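Local coordinates for uncharacterised protein (PDB 5KKO) that is of unknown function but forms a small chain of one strand and two helices that assembles with further copies of itself, at residues T13-A16 with M17-I20. Residues are numbered along the deposited sequence; the frame is centred on the assembly and turned at random.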
loop_
_atom_site.group_PDB
_atom_site.type_symbol
_atom_site.label_atom_id
_atom_site.label_comp_id
_atom_site.label_asym_id
_atom_site.label_seq_id
_atom_site.Cartn_x
_atom_site.Cartn_y
_atom_site.Cartn_z
ATOM N N THR C 13 11.011 10.250 -17.141
ATOM C CA THR C 13 9.627 9.892 -17.397
ATOM C C THR C 13 8.675 10.650 -16.476
ATOM O O THR C 13 7.618 11.110 -16.916
ATOM C CB THR C 13 9.428 8.394 -17.219
ATOM O OG1 THR C 13 10.290 7.691 -18.142
ATOM C CG2 THR C 13 7.914 8.000 -17.354
ATOM N N LEU C 14 9.035 10.783 -15.188
ATOM C CA LEU C 14 8.165 11.550 -14.304
ATOM C C LEU C 14 8.017 12.994 -14.782
ATOM O O LEU C 14 6.896 13.539 -14.816
ATOM C CB LEU C 14 8.719 11.472 -12.875
ATOM C CG LEU C 14 8.043 12.312 -11.839
ATOM C CD1 LEU C 14 6.664 11.808 -11.763
ATOM C CD2 LEU C 14 8.783 12.141 -10.469
ATOM N N ASN C 15 9.144 13.622 -15.142
ATOM C CA ASN C 15 9.083 15.006 -15.607
ATOM C C ASN C 15 8.342 15.107 -16.923
ATOM O O ASN C 15 7.622 16.090 -17.155
ATOM C CB ASN C 15 10.519 15.556 -15.714
ATOM C CG ASN C 15 11.059 15.961 -14.354
ATOM O OD1 ASN C 15 10.268 16.144 -13.405
ATOM N ND2 ASN C 15 12.374 16.063 -14.233
ATOM N N ALA C 16 8.495 14.112 -17.790
ATOM C CA ALA C 16 7.732 14.152 -19.035
ATOM C C ALA C 16 6.233 14.109 -18.766
ATOM O O ALA C 16 5.446 14.826 -19.412
ATOM C CB ALA C 16 8.101 12.977 -19.944
HETATM N N MSE C 17 5.806 13.273 -17.831
HETATM C CA MSE C 17 4.404 13.199 -17.517
HETATM C C MSE C 17 3.914 14.515 -16.900
HETATM O O MSE C 17 2.819 14.972 -17.224
HETATM C CB MSE C 17 4.194 12.022 -16.573
HETATM C CG MSE C 17 4.636 10.663 -17.222
HETATM SE SE MSE C 17 4.372 9.184 -16.036
HETATM C CE MSE C 17 2.427 9.155 -15.998
ATOM N N LEU C 18 4.726 15.127 -16.023
ATOM C CA LEU C 18 4.371 16.440 -15.480
ATOM C C LEU C 18 4.193 17.459 -16.592
ATOM O O LEU C 18 3.244 18.284 -16.561
ATOM C CB LEU C 18 5.437 16.914 -14.446
ATOM C CG LEU C 18 5.255 16.235 -13.095
ATOM C CD1 LEU C 18 6.590 16.295 -12.252
ATOM C CD2 LEU C 18 4.104 16.816 -12.265
ATOM N N ARG C 19 5.119 17.464 -17.537
ATOM C CA ARG C 19 5.023 18.409 -18.642
ATOM C C ARG C 19 3.783 18.138 -19.482
ATOM O O ARG C 19 3.076 19.082 -19.919
ATOM C CB ARG C 19 6.277 18.298 -19.483
ATOM C CG ARG C 19 6.242 19.253 -20.655
ATOM C CD ARG C 19 7.527 19.033 -21.467
ATOM N NE ARG C 19 7.313 19.581 -22.803
ATOM C CZ ARG C 19 7.311 20.872 -23.012
ATOM N NH1 ARG C 19 7.632 21.663 -21.992
ATOM N NH2 ARG C 19 7.085 21.351 -24.249
ATOM N N ILE C 20 3.491 16.863 -19.733
ATOM C CA ILE C 20 2.357 16.499 -20.579
ATOM C C ILE C 20 1.045 17.028 -19.979
ATOM O O ILE C 20 0.154 17.462 -20.733
ATOM C CB ILE C 20 2.310 14.976 -20.788
ATOM C CG1 ILE C 20 3.359 14.523 -21.743
ATOM C CG2 ILE C 20 0.887 14.544 -21.347
ATOM C CD1 ILE C 20 3.664 13.016 -21.574
#
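Leu18 reaches back over Leu14 one turn earlier on the alpha-helix 11-20, its CD1 4.3 Å from Leu14 CG. This short helix follows strand 2-10 and packs against helix 28-43 of the same chain. The leucine pair makes a loose apolar contact beside the subunit interface: Leu14 also packs on Ile9 of its own chain and on Phe7 of the second subunit, and Leu18 on that subunit's Leu39. The same CD1 of Leu18 lies 3.9 Å from Asn15 OD1, where the two side chains slant across each other; that oxygen accepts a hydrogen bond from Lys43 NZ of the second subunit, so an apolar patch borders a polar tie between chains.

On another flank, Met17, a selenomethionine, lies alongside Thr13 and points the same way; in one of its two modelled conformers SE is 4.0 Å from Thr13 CG2. With CG2 of Thr13 anti to the backbone N, the methyl group turns toward the selenium, while OG1 is placed beside the backbone N and hydrogen-bonds OD1 of Asp10, the residue just before the helix. Met17 is buried against Ile9, Ile35, His38 and Leu39, and also meets Leu39 of the second subunit.

Four successive i to i+4 backbone bonds hold these turns, from Met17 N to Thr13 O (3.0 Å) through to Ile20 N to Ala16 O (2.8 Å). Ile20 also touches Leu34 on helix 28-43. Its CG1, anti to the carbonyl carbon (chi1 -75°), folds back along the helix, bringing CD1 to 3.3 Å from Ala16 O.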